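Local coordinates for protein arginine kinase (Anthopleura japonica, PDB 4RF6) that catalyses the reversible transfer of the gamma-phosphate of ATP to L-arginine, giving phosphoarginine and ADP, in a chain that carries two phosphagen kinase repeats in tandem, at residues S460-E465 against G603-A608; R480-R485 against S596-V601. All blocks are in the same frame, centred on the assembly; numbering follows the deposited sequence.

Contact 1: residues S460-E465 against G603-A608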
ATOM      1  N   SER A 460     -26.372 -16.511  18.458  1.00 13.65           N
ATOM      2  CA  SER A 460     -25.111 -16.071  19.056  1.00 11.98           C
ATOM      3  C   SER A 460     -25.317 -15.823  20.549  1.00 16.06           C
ATOM      4  O   SER A 460     -26.404 -15.415  20.963  1.00 14.48           O
ATOM      5  CB  SER A 460     -24.603 -14.796  18.374  1.00 13.27           C
ATOM      6  OG  SER A 460     -24.489 -14.966  16.973  1.00 13.90           O
ATOM      7  N   ASP A 461     -24.280 -16.065  21.350  1.00 15.96           N
ATOM      8  CA  ASP A 461     -24.373 -15.890  22.801  1.00 17.52           C
ATOM      9  C   ASP A 461     -23.000 -15.629  23.395  1.00 17.62           C
ATOM     10  O   ASP A 461     -22.211 -16.561  23.595  1.00 19.13           O
ATOM     11  CB  ASP A 461     -24.980 -17.140  23.454  1.00 14.96           C
ATOM     12  CG  ASP A 461     -25.413 -16.907  24.895  1.00 21.42           C
ATOM     13  OD1 ASP A 461     -25.006 -15.891  25.502  1.00 20.97           O
ATOM     14  OD2 ASP A 461     -26.148 -17.765  25.430  1.00 24.06           O
ATOM     15  N   MET A 462     -22.716 -14.363  23.693  1.00 13.73           N
ATOM     16  CA  MET A 462     -21.440 -14.000  24.300  1.00 16.50           C
ATOM     17  C   MET A 462     -21.587 -13.594  25.768  1.00 17.33           C
ATOM     18  O   MET A 462     -20.958 -12.634  26.214  1.00 17.09           O
ATOM     19  CB  MET A 462     -20.758 -12.885  23.502  1.00 18.07           C
ATOM     20  CG  MET A 462     -20.317 -13.311  22.094  1.00 19.08           C
ATOM     21  SD  MET A 462     -18.977 -14.527  22.142  1.00 26.49           S
ATOM     22  CE  MET A 462     -17.583 -13.474  22.551  1.00 29.39           C
ATOM     23  N   ASN A 463     -22.409 -14.329  26.519  1.00 18.57           N
ATOM     24  CA  ASN A 463     -22.504 -14.141  27.968  1.00 17.71           C
ATOM     25  C   ASN A 463     -21.733 -15.226  28.707  1.00 20.86           C
ATOM     26  O   ASN A 463     -22.220 -16.348  28.850  1.00 21.81           O
ATOM     27  CB  ASN A 463     -23.965 -14.162  28.419  1.00 16.61           C
ATOM     28  CG  ASN A 463     -24.140 -13.827  29.895  1.00 21.07           C
ATOM     29  OD1 ASN A 463     -23.188 -13.820  30.674  1.00 20.50           O
ATOM     30  ND2 ASN A 463     -25.382 -13.555  30.286  1.00 25.36           N
ATOM     31  N   PRO A 464     -20.538 -14.883  29.218  1.00 19.51           N
ATOM     32  CA  PRO A 464     -19.677 -15.845  29.916  1.00 22.75           C
ATOM     33  C   PRO A 464     -20.281 -16.392  31.209  1.00 21.76           C
ATOM     34  O   PRO A 464     -19.800 -17.408  31.703  1.00 23.85           O
ATOM     35  CB  PRO A 464     -18.414 -15.024  30.234  1.00 22.14           C
ATOM     36  CG  PRO A 464     -18.871 -13.599  30.210  1.00 20.11           C
ATOM     37  CD  PRO A 464     -19.939 -13.535  29.170  1.00 17.56           C
ATOM     38  N   GLU A 465     -21.309 -15.745  31.749  1.00 22.78           N
ATOM     39  CA  GLU A 465     -21.919 -16.232  32.983  1.00 23.84           C
ATOM     40  C   GLU A 465     -22.818 -17.437  32.706  1.00 23.62           C
ATOM     41  O   GLU A 465     -23.270 -18.108  33.630  1.00 22.83           O
ATOM     42  CB  GLU A 465     -22.699 -15.118  33.692  1.00 24.25           C
ATOM     43  CG  GLU A 465     -21.818 -13.967  34.193  1.00 28.86           C
ATOM     44  CD  GLU A 465     -22.595 -12.908  34.969  1.00 35.40           C
ATOM     45  OE1 GLU A 465     -22.000 -11.858  35.302  1.00 40.13           O
ATOM     46  OE2 GLU A 465     -23.791 -13.127  35.249  1.00 38.15           O
ATOM     47  N   GLY A 603     -14.159 -15.554  29.532  1.00 20.86           N
ATOM     48  CA  GLY A 603     -14.623 -14.352  30.203  1.00 22.03           C
ATOM     49  C   GLY A 603     -13.872 -13.128  29.703  1.00 22.22           C
ATOM     50  O   GLY A 603     -14.462 -12.067  29.475  1.00 19.11           O
ATOM     51  N   ARG A 604     -12.561 -13.275  29.531  1.00 23.80           N
ATOM     52  CA  ARG A 604     -11.744 -12.193  28.993  1.00 24.11           C
ATOM     53  C   ARG A 604     -12.131 -11.910  27.541  1.00 24.16           C
ATOM     54  O   ARG A 604     -12.267 -10.751  27.139  1.00 26.82           O
ATOM     55  CB  ARG A 604     -10.258 -12.543  29.088  1.00 25.49           C
ATOM     56  CG  ARG A 604      -9.328 -11.450  28.555  1.00 29.03           C
ATOM     57  CD  ARG A 604      -7.855 -11.825  28.698  1.00 32.48           C
ATOM     58  NE  ARG A 604      -7.572 -12.475  29.974  1.00 36.87           N
ATOM     59  CZ  ARG A 604      -7.336 -13.778  30.111  1.00 36.36           C
ATOM     60  NH1 ARG A 604      -7.344 -14.576  29.048  1.00 31.94           N
ATOM     61  NH2 ARG A 604      -7.093 -14.285  31.310  1.00 37.65           N
ATOM     62  N   LEU A 605     -12.318 -12.971  26.761  1.00 20.96           N
ATOM     63  CA  LEU A 605     -12.715 -12.822  25.362  1.00 22.08           C
ATOM     64  C   LEU A 605     -14.023 -12.047  25.220  1.00 20.67           C
ATOM     65  O   LEU A 605     -14.128 -11.133  24.393  1.00 18.34           O
ATOM     66  CB  LEU A 605     -12.852 -14.190  24.684  1.00 17.80           C
ATOM     67  CG  LEU A 605     -13.311 -14.082  23.227  1.00 17.75           C
ATOM     68  CD1 LEU A 605     -12.240 -13.393  22.390  1.00 18.83           C
ATOM     69  CD2 LEU A 605     -13.664 -15.441  22.643  1.00 15.41           C
ATOM     70  N   CYS A 606     -15.013 -12.413  26.032  1.00 20.51           N
ATOM     71  CA  CYS A 606     -16.324 -11.780  25.980  1.00 20.18           C
ATOM     72  C   CYS A 606     -16.278 -10.305  26.349  1.00 22.39           C
ATOM     73  O   CYS A 606     -16.924  -9.482  25.705  1.00 19.21           O
ATOM     74  CB  CYS A 606     -17.300 -12.506  26.897  1.00 20.70           C
ATOM     75  SG  CYS A 606     -17.949 -14.032  26.192  1.00 23.45           S
ATOM     76  N   ARG A 607     -15.530  -9.977  27.399  1.00 26.06           N
ATOM     77  CA  ARG A 607     -15.369  -8.588  27.819  1.00 29.21           C
ATOM     78  C   ARG A 607     -14.847  -7.726  26.669  1.00 28.48           C
ATOM     79  O   ARG A 607     -15.358  -6.635  26.404  1.00 27.35           O
ATOM     80  CB  ARG A 607     -14.437  -8.505  29.033  1.00 31.49           C
ATOM     81  CG  ARG A 607     -15.121  -8.901  30.346  1.00 32.62           C
ATOM     82  CD  ARG A 607     -14.122  -9.337  31.406  1.00 31.91           C
ATOM     83  NE  ARG A 607     -12.957  -8.463  31.425  1.00 38.32           N
ATOM     84  CZ  ARG A 607     -11.715  -8.882  31.630  1.00 40.56           C
ATOM     85  NH1 ARG A 607     -11.473 -10.168  31.843  1.00 39.08           N
ATOM     86  NH2 ARG A 607     -10.717  -8.012  31.625  1.00 43.59           N
ATOM     87  N   ALA A 608     -13.845  -8.237  25.964  1.00 26.64           N
ATOM     88  CA  ALA A 608     -13.254  -7.508  24.850  1.00 21.68           C
ATOM     89  C   ALA A 608     -14.168  -7.458  23.626  1.00 20.14           C
ATOM     90  O   ALA A 608     -14.336  -6.405  23.010  1.00 21.54           O
ATOM     91  CB  ALA A 608     -11.923  -8.107  24.486  1.00 19.83           C
TER

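Contact 2: residues R480-R485 against S596-V601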
ATOM      1  N   ARG A 480      -2.024 -27.969  29.279  1.00 31.50           N
ATOM      2  CA  ARG A 480      -0.883 -27.060  29.206  1.00 31.39           C
ATOM      3  C   ARG A 480      -1.262 -25.629  28.820  1.00 30.54           C
ATOM      4  O   ARG A 480      -0.656 -24.674  29.313  1.00 28.15           O
ATOM      5  CB  ARG A 480       0.180 -27.611  28.248  1.00 34.45           C
ATOM      6  CG  ARG A 480       0.660 -29.019  28.596  1.00 38.92           C
ATOM      7  CD  ARG A 480       1.916 -29.014  29.477  1.00 45.34           C
ATOM      8  NE  ARG A 480       1.676 -28.566  30.847  1.00 50.89           N
ATOM      9  CZ  ARG A 480       2.394 -27.629  31.460  1.00 54.65           C
ATOM     10  NH1 ARG A 480       2.117 -27.280  32.712  1.00 55.28           N
ATOM     11  NH2 ARG A 480       3.394 -27.037  30.820  1.00 54.90           N
ATOM     12  N   SER A 481      -2.253 -25.479  27.939  1.00 31.21           N
ATOM     13  CA  SER A 481      -2.692 -24.146  27.514  1.00 25.62           C
ATOM     14  C   SER A 481      -4.136 -24.143  26.986  1.00 26.09           C
ATOM     15  O   SER A 481      -4.663 -25.183  26.581  1.00 25.15           O
ATOM     16  CB  SER A 481      -1.727 -23.557  26.471  1.00 26.65           C
ATOM     17  OG  SER A 481      -1.730 -24.307  25.269  1.00 28.33           O
ATOM     18  N   THR A 482      -4.765 -22.969  27.000  1.00 24.93           N
ATOM     19  CA  THR A 482      -6.160 -22.829  26.586  1.00 26.79           C
ATOM     20  C   THR A 482      -6.299 -21.587  25.717  1.00 22.18           C
ATOM     21  O   THR A 482      -5.818 -20.516  26.091  1.00 20.24           O
ATOM     22  CB  THR A 482      -7.096 -22.708  27.807  1.00 27.52           C
ATOM     23  OG1 THR A 482      -7.048 -23.920  28.570  1.00 26.13           O
ATOM     24  CG2 THR A 482      -8.530 -22.468  27.359  1.00 28.92           C
ATOM     25  N   ARG A 483      -6.944 -21.728  24.560  1.00 20.63           N
ATOM     26  CA  ARG A 483      -6.994 -20.646  23.585  1.00 19.39           C
ATOM     27  C   ARG A 483      -8.382 -20.565  22.961  1.00 21.62           C
ATOM     28  O   ARG A 483      -8.951 -21.587  22.561  1.00 21.80           O
ATOM     29  CB  ARG A 483      -5.960 -20.910  22.489  1.00 22.62           C
ATOM     30  CG  ARG A 483      -5.808 -19.825  21.428  1.00 32.25           C
ATOM     31  CD  ARG A 483      -4.684 -20.210  20.466  1.00 39.87           C
ATOM     32  NE  ARG A 483      -4.490 -19.255  19.377  1.00 46.17           N
ATOM     33  CZ  ARG A 483      -5.115 -19.312  18.203  1.00 48.56           C
ATOM     34  NH1 ARG A 483      -5.990 -20.276  17.947  1.00 46.85           N
ATOM     35  NH2 ARG A 483      -4.863 -18.400  17.277  1.00 50.77           N
ATOM     36  N   ILE A 484      -8.935 -19.360  22.877  1.00 18.94           N
ATOM     37  CA  ILE A 484     -10.203 -19.183  22.167  1.00 19.06           C
ATOM     38  C   ILE A 484     -10.134 -17.984  21.240  1.00 18.34           C
ATOM     39  O   ILE A 484      -9.842 -16.867  21.676  1.00 17.13           O
ATOM     40  CB  ILE A 484     -11.403 -19.021  23.123  1.00 14.98           C
ATOM     41  CG1 ILE A 484     -11.488 -20.197  24.103  1.00 20.40           C
ATOM     42  CG2 ILE A 484     -12.696 -18.903  22.322  1.00 17.70           C
ATOM     43  CD1 ILE A 484     -12.561 -20.032  25.184  1.00 19.05           C
ATOM     44  N   ARG A 485     -10.406 -18.230  19.961  1.00 20.58           N
ATOM     45  CA  ARG A 485     -10.348 -17.200  18.929  1.00 20.06           C
ATOM     46  C   ARG A 485     -11.724 -17.011  18.301  1.00 18.13           C
ATOM     47  O   ARG A 485     -12.452 -17.987  18.109  1.00 17.46           O
ATOM     48  CB  ARG A 485      -9.343 -17.613  17.846  1.00 20.86           C
ATOM     49  CG  ARG A 485      -9.364 -16.767  16.564  1.00 26.27           C
ATOM     50  CD  ARG A 485     -10.302 -17.346  15.495  1.00 31.27           C
ATOM     51  NE  ARG A 485      -9.686 -18.420  14.719  1.00 37.43           N
ATOM     52  CZ  ARG A 485     -10.305 -19.095  13.757  1.00 41.24           C
ATOM     53  NH1 ARG A 485     -11.568 -18.814  13.456  1.00 41.20           N
ATOM     54  NH2 ARG A 485      -9.664 -20.051  13.096  1.00 44.40           N
ATOM     55  N   SER A 596      -5.413 -24.364  32.452  1.00 32.05           N
ATOM     56  CA  SER A 596      -6.654 -25.049  32.115  1.00 33.86           C
ATOM     57  C   SER A 596      -7.929 -24.211  32.173  1.00 30.90           C
ATOM     58  O   SER A 596      -9.018 -24.733  31.920  1.00 31.27           O
ATOM     59  CB  SER A 596      -6.825 -26.234  33.067  1.00 35.14           C
ATOM     60  OG  SER A 596      -6.862 -25.780  34.409  1.00 36.19           O
ATOM     61  N   ASP A 597      -7.814 -22.930  32.509  1.00 29.87           N
ATOM     62  CA  ASP A 597      -9.009 -22.165  32.867  1.00 28.90           C
ATOM     63  C   ASP A 597      -9.762 -21.582  31.671  1.00 29.88           C
ATOM     64  O   ASP A 597      -9.584 -20.416  31.322  1.00 27.50           O
ATOM     65  CB  ASP A 597      -8.672 -21.065  33.878  1.00 29.54           C
ATOM     66  CG  ASP A 597      -9.892 -20.594  34.647  1.00 31.74           C
ATOM     67  OD1 ASP A 597     -11.014 -20.995  34.271  1.00 28.12           O
ATOM     68  OD2 ASP A 597      -9.728 -19.830  35.621  1.00 34.21           O
ATOM     69  N   ILE A 598     -10.624 -22.395  31.069  1.00 32.09           N
ATOM     70  CA  ILE A 598     -11.398 -21.974  29.899  1.00 32.73           C
ATOM     71  C   ILE A 598     -12.379 -20.851  30.233  1.00 27.94           C
ATOM     72  O   ILE A 598     -12.611 -19.959  29.413  1.00 17.58           O
ATOM     73  CB  ILE A 598     -12.172 -23.150  29.267  1.00 38.78           C
ATOM     74  CG1 ILE A 598     -11.239 -24.328  28.994  1.00 43.45           C
ATOM     75  CG2 ILE A 598     -12.844 -22.719  27.971  1.00 40.07           C
ATOM     76  CD1 ILE A 598     -11.451 -25.507  29.915  1.00 47.28           C
ATOM     77  N   GLY A 599     -12.951 -20.897  31.435  1.00 25.69           N
ATOM     78  CA  GLY A 599     -13.925 -19.903  31.853  1.00 24.24           C
ATOM     79  C   GLY A 599     -13.335 -18.509  31.913  1.00 25.90           C
ATOM     80  O   GLY A 599     -13.979 -17.524  31.537  1.00 28.07           O
ATOM     81  N   SER A 600     -12.095 -18.426  32.388  1.00 26.06           N
ATOM     82  CA  SER A 600     -11.384 -17.154  32.460  1.00 25.49           C
ATOM     83  C   SER A 600     -11.025 -16.645  31.067  1.00 23.35           C
ATOM     84  O   SER A 600     -11.224 -15.464  30.749  1.00 23.23           O
ATOM     85  CB  SER A 600     -10.117 -17.310  33.299  1.00 29.05           C
ATOM     86  OG  SER A 600      -9.328 -16.139  33.246  1.00 31.61           O
ATOM     87  N   VAL A 601     -10.481 -17.536  30.240  1.00 19.73           N
ATOM     88  CA  VAL A 601     -10.142 -17.192  28.860  1.00 19.13           C
ATOM     89  C   VAL A 601     -11.373 -16.665  28.121  1.00 19.58           C
ATOM     90  O   VAL A 601     -11.317 -15.636  27.440  1.00 21.28           O
ATOM     91  CB  VAL A 601      -9.575 -18.410  28.103  1.00 18.80           C
ATOM     92  CG1 VAL A 601      -9.397 -18.097  26.623  1.00 18.07           C
ATOM     93  CG2 VAL A 601      -8.256 -18.882  28.729  1.00 21.09           C
TER

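Contact 1: residues S460-E465 against G603-A608
Cys606 of helix 598-616 fits between Met462 and Pro464, two residues of the loop that leads from helix 438-448 to strand 479-488. The loop slants along the helix in roughly the opposite sense, in the second phosphagen kinase repeat, and is shaped by two successive Asx turns. The tight part surrounds the thiol. Cys606 SG lies 3.6 Å from Pro464 CD and 3.7 Å from Met462 CE. SG stands anti to its own carbonyl carbon (chi1 -79°), which turns it to the loop. Met462 bends at chi2 and chi3, bringing its methyl CE beside the cysteine and within 4.4 Å of Leu605 CG. Met462 O is taken by Asn610 ND2, further along the same helix.

Toward Glu465, which is exposed and does not touch the helix segment, the contact thins out. The Pro464 ring spans both parts: CG and CD lie on Cys606, and CB reaches Gly603 CA at 3.9 Å. The CB atoms of Asp461 and Asn463 point away from the helix; their OD1 atoms serve the loop's own turns. Asp461 OD1 accepts from Asn463 N at 3.2 Å. Glu465 N donates to Asn463 OD1 at 2.9 Å, from 38° out of the carbonyl plane.

Contact 2: residues R480-R485 against S596-V601
Strand 480-485 runs along the start of helix 598-616, both advancing in the same general sense, with Thr482 CA 6.0 Å from Ser596 CA and Ile484 CA 7.0 Å from Val601 CA. This is helix-on-sheet packing in the catalytic domain of the second phosphagen kinase repeat. The strand is an inner one of the antiparallel sheet, and a classic beta bulge at Arg480 and Ser481 faces His643. Thr482 and Ile484 point to the helix, while Ser481 and Arg483 point away from it.

Thr482 divides its two branches between different jobs. Its methyl CG2, anti to the backbone N, enters the apolar layer and lies 3.7 Å from Ile598 CG1 and 3.8 Å from Val601 CG2. Its OG1 turns to the segment before the helix and is hydrogen-bonded with Gly595 O. Ile484 continues the layer two residues further along the strand. Its CG1 meets Val601 CG1 at 3.9 Å, and the two side chains cross at a slant. Against Ile598 it lies at about a right angle. Val700 of helix 696-714 touches both isoleucines.

Asp597 occupies the N-cap position and turns away from the strand. Its OD1 accepts a weak bond from Ser600 N. Across the layer, the Ile484 methyl CD1 ends 3.9 Å from Ile598 CG2.

Both contacts use helix 598-616 and lie in the second repeat, with centres about 13 Å apart. Contact 2 is the buried one. It sets the first turn of the helix against the central sheet through branched aliphatic side chains. Contact 1 is only partly buried. It lies further along the helix, where a loop packs on it through a methionine methyl and a proline ring set against a cysteine thiol. Along the chain, contact 2 is nested within the loop closed by contact 1. Leu605 joins the two: it touches Met462 in contact 1, and its CD2 lies 3.6 Å from Ile484 CG2 of contact 2.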